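Local coordinates for protein inositol monophosphatase (Zymomonas mobilis, PDB 4N81) that probably acts as a magnesium-dependent phosphatase of the inositol monophosphatase superfamily, hydrolysing phosphate monoesters such as inositol monophosphate, at residues L200-G205 against R226-R231. Residues are numbered along the deposited sequence; the frame is centred on the assembly and turned at random.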
ATOM      1  N   LEU A 200      -9.725  -3.763  12.172  1.00  8.41           N
ATOM      2  CA  LEU A 200      -8.726  -4.006  13.230  1.00  8.38           C
ATOM      3  C   LEU A 200      -7.339  -3.719  12.674  1.00  9.69           C
ATOM      4  O   LEU A 200      -7.061  -4.022  11.513  1.00  8.33           O
ATOM      5  CB  LEU A 200      -8.766  -5.514  13.631  1.00  8.71           C
ATOM      6  CG  LEU A 200     -10.041  -5.911  14.396  1.00 12.59           C
ATOM      7  CD1 LEU A 200     -10.180  -7.472  14.476  1.00  9.93           C
ATOM      8  CD2 LEU A 200     -10.049  -5.358  15.817  1.00 11.45           C
ATOM      9  N   VAL A 201      -6.470  -3.143  13.504  1.00  9.82           N
ATOM     10  CA  VAL A 201      -5.062  -3.136  13.189  1.00 10.67           C
ATOM     11  C   VAL A 201      -4.361  -3.672  14.444  1.00 10.75           C
ATOM     12  O   VAL A 201      -4.668  -3.240  15.542  1.00 11.95           O
ATOM     13  CB  VAL A 201      -4.574  -1.695  12.952  1.00  8.53           C
ATOM     14  CG1 VAL A 201      -3.055  -1.719  12.577  1.00  7.88           C
ATOM     15  CG2 VAL A 201      -5.373  -1.010  11.836  1.00  9.31           C
ATOM     16  N   VAL A 202      -3.413  -4.582  14.266  1.00  8.93           N
ATOM     17  CA  VAL A 202      -2.670  -5.139  15.401  1.00  8.89           C
ATOM     18  C   VAL A 202      -1.200  -5.086  15.031  1.00  9.47           C
ATOM     19  O   VAL A 202      -0.806  -5.647  13.998  1.00  9.47           O
ATOM     20  CB  VAL A 202      -3.077  -6.624  15.674  1.00 11.99           C
ATOM     21  CG1 VAL A 202      -2.141  -7.267  16.750  1.00 12.58           C
ATOM     22  CG2 VAL A 202      -4.550  -6.668  16.120  1.00 11.51           C
ATOM     23  N   GLU A 203      -0.391  -4.425  15.873  1.00  9.22           N
ATOM     24  CA  GLU A 203       1.026  -4.313  15.617  1.00 10.46           C
ATOM     25  C   GLU A 203       1.817  -4.464  16.894  1.00 11.62           C
ATOM     26  O   GLU A 203       1.295  -4.276  18.015  1.00 12.38           O
ATOM     27  CB  GLU A 203       1.370  -2.966  14.950  1.00 10.12           C
ATOM     28  CG  GLU A 203       0.751  -2.922  13.493  1.00 13.89           C
ATOM     29  CD  GLU A 203       1.167  -1.706  12.668  1.00 11.92           C
ATOM     30  OE1 GLU A 203       1.270  -0.600  13.231  1.00 11.89           O
ATOM     31  OE2 GLU A 203       1.370  -1.872  11.455  1.00 12.24           O
ATOM     32  N   GLN A 204       3.109  -4.699  16.700  1.00 10.94           N
ATOM     33  CA  GLN A 204       4.024  -4.844  17.848  1.00 14.76           C
ATOM     34  C   GLN A 204       5.345  -4.200  17.487  1.00 15.27           C
ATOM     35  O   GLN A 204       5.734  -4.192  16.300  1.00 13.89           O
ATOM     36  CB  GLN A 204       4.234  -6.347  18.136  1.00 14.64           C
ATOM     37  CG  GLN A 204       5.191  -6.650  19.313  1.00 14.09           C
ATOM     38  CD  GLN A 204       5.302  -8.142  19.586  1.00 17.95           C
ATOM     39  OE1 GLN A 204       5.543  -8.908  18.683  1.00 15.40           O
ATOM     40  NE2 GLN A 204       5.060  -8.560  20.841  1.00 14.58           N
ATOM     41  N   GLY A 205       6.061  -3.684  18.493  1.00 13.60           N
ATOM     42  CA  GLY A 205       7.380  -3.116  18.251  1.00 18.36           C
ATOM     43  C   GLY A 205       7.380  -1.653  17.864  1.00 17.20           C
ATOM     44  O   GLY A 205       8.427  -1.113  17.533  1.00 17.23           O
ATOM     45  N   ARG A 226      -5.700   0.677  22.088  1.00 12.39           N
ATOM     46  CA  ARG A 226      -5.153   0.334  23.382  1.00 11.68           C
ATOM     47  C   ARG A 226      -3.912  -0.548  23.209  1.00 12.12           C
ATOM     48  O   ARG A 226      -3.573  -0.931  22.096  1.00 12.38           O
ATOM     49  CB  ARG A 226      -6.181  -0.524  24.158  1.00 11.61           C
ATOM     50  CG  ARG A 226      -7.579   0.123  24.360  1.00 13.84           C
ATOM     51  CD  ARG A 226      -7.487   1.130  25.489  1.00 19.86           C
ATOM     52  NE  ARG A 226      -8.638   2.013  25.516  1.00 21.95           N
ATOM     53  CZ  ARG A 226      -9.804   1.714  26.075  1.00 25.53           C
ATOM     54  NH1 ARG A 226      -9.992   0.531  26.682  1.00 20.08           N
ATOM     55  NH2 ARG A 226     -10.786   2.619  26.031  1.00 22.88           N
ATOM     56  N   ASP A 227      -3.268  -0.913  24.322  1.00 12.31           N
ATOM     57  CA  ASP A 227      -2.285  -2.000  24.233  1.00 12.13           C
ATOM     58  C   ASP A 227      -2.959  -3.372  24.290  1.00 12.06           C
ATOM     59  O   ASP A 227      -4.190  -3.451  24.263  1.00 12.52           O
ATOM     60  CB  ASP A 227      -1.121  -1.869  25.227  1.00 12.98           C
ATOM     61  CG  ASP A 227      -1.532  -2.087  26.683  1.00 14.85           C
ATOM     62  OD1 ASP A 227      -0.742  -1.648  27.560  1.00 15.82           O
ATOM     63  OD2 ASP A 227      -2.594  -2.698  26.956  1.00 14.28           O
ATOM     64  N   TRP A 228      -2.155  -4.439  24.299  1.00 12.32           N
ATOM     65  CA  TRP A 228      -2.712  -5.810  24.208  1.00 13.60           C
ATOM     66  C   TRP A 228      -3.309  -6.290  25.560  1.00 13.08           C
ATOM     67  O   TRP A 228      -3.877  -7.371  25.630  1.00 13.25           O
ATOM     68  CB  TRP A 228      -1.639  -6.820  23.719  1.00 12.55           C
ATOM     69  CG  TRP A 228      -1.206  -6.576  22.292  1.00 12.17           C
ATOM     70  CD1 TRP A 228      -1.675  -5.592  21.401  1.00 12.25           C
ATOM     71  CD2 TRP A 228      -0.255  -7.345  21.572  1.00 12.67           C
ATOM     72  NE1 TRP A 228      -1.036  -5.746  20.168  1.00 11.53           N
ATOM     73  CE2 TRP A 228      -0.159  -6.807  20.268  1.00 11.29           C
ATOM     74  CE3 TRP A 228       0.545  -8.446  21.917  1.00 13.08           C
ATOM     75  CZ2 TRP A 228       0.708  -7.348  19.293  1.00 15.85           C
ATOM     76  CZ3 TRP A 228       1.410  -8.991  20.946  1.00 14.73           C
ATOM     77  CH2 TRP A 228       1.473  -8.438  19.642  1.00 14.52           C
ATOM     78  N   GLN A 229      -3.131  -5.512  26.623  1.00 13.61           N
ATOM     79  CA  GLN A 229      -3.847  -5.713  27.890  1.00 14.29           C
ATOM     80  C   GLN A 229      -5.099  -4.833  28.022  1.00 14.04           C
ATOM     81  O   GLN A 229      -5.660  -4.700  29.122  1.00 14.67           O
ATOM     82  CB  GLN A 229      -2.908  -5.462  29.087  1.00 15.26           C
ATOM     83  CG  GLN A 229      -1.850  -6.608  29.306  1.00 15.88           C
ATOM     84  CD  GLN A 229      -0.762  -6.564  28.257  1.00 20.18           C
ATOM     85  OE1 GLN A 229      -0.111  -5.521  28.080  1.00 17.23           O
ATOM     86  NE2 GLN A 229      -0.546  -7.683  27.556  1.00 15.31           N
ATOM     87  N   ASN A 230      -5.497  -4.210  26.915  1.00 13.24           N
ATOM     88  CA  ASN A 230      -6.635  -3.265  26.865  1.00 13.62           C
ATOM     89  C   ASN A 230      -6.405  -2.034  27.762  1.00 16.20           C
ATOM     90  O   ASN A 230      -7.364  -1.414  28.230  1.00 15.91           O
ATOM     91  CB  ASN A 230      -7.964  -3.928  27.288  1.00 15.08           C
ATOM     92  CG  ASN A 230      -9.183  -3.064  26.920  1.00 17.44           C
ATOM     93  OD1 ASN A 230      -9.183  -2.405  25.882  1.00 12.38           O
ATOM     94  ND2 ASN A 230     -10.189  -3.027  27.796  1.00 16.91           N
ATOM     95  N   ARG A 231      -5.141  -1.679  27.986  1.00 13.92           N
ATOM     96  CA  ARG A 231      -4.821  -0.481  28.759  1.00 14.59           C
ATOM     97  C   ARG A 231      -4.520   0.719  27.848  1.00 14.17           C
ATOM     98  O   ARG A 231      -4.171   0.537  26.685  1.00 13.73           O
ATOM     99  CB  ARG A 231      -3.599  -0.760  29.674  1.00 15.45           C
ATOM    100  CG  ARG A 231      -3.892  -1.790  30.800  1.00 16.15           C
ATOM    101  CD  ARG A 231      -2.598  -2.160  31.595  1.00 17.08           C
ATOM    102  NE  ARG A 231      -2.986  -3.094  32.667  1.00 17.84           N
ATOM    103  CZ  ARG A 231      -3.437  -2.764  33.867  1.00 19.36           C
ATOM    104  NH1 ARG A 231      -3.495  -1.483  34.282  1.00 19.18           N
ATOM    105  NH2 ARG A 231      -3.815  -3.754  34.685  1.00 19.36           N
TER
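V202 meets the indole of W228 through one methyl: CG1 lies 3.8 Å from CZ2 of W228. That methyl is anti to the backbone N (chi1 172°), and the two side chains cross at about a right angle. E203 takes part through its backbone, its O lying 3.4 Å from W228 CZ2. The E203 side chain starts away from W228 and is hydrogen-bonded to T158 OG1 and Y190 OH. It lies about 7 Å from the side chains of D89 and D210, predicted magnesium ligands. Q204, extended, crosses the six-membered ring of the indole at about a right angle, its CB 3.8 Å from W228 CH2 and its NE2 3.7 Å from W228 CZ3. The amide plane is tilted 34° from the ring; OE1 is hydrogen-bonded to E164 N and NE2 to E240 OE2. W228 belongs to a type I turn, D227 to N230, and its NE1 donates to V241 O. With alanine at W228, a gap would probably open beside V202 CG1 and Q204, and V241 O would lose the indole N-H. The indole thus reaches from the turn after edge strand 224-226 past strand 241-244 to the end of strand 200-203 in the five-stranded mixed sheet, with M257 of helix 250-257 touching V202 and W228.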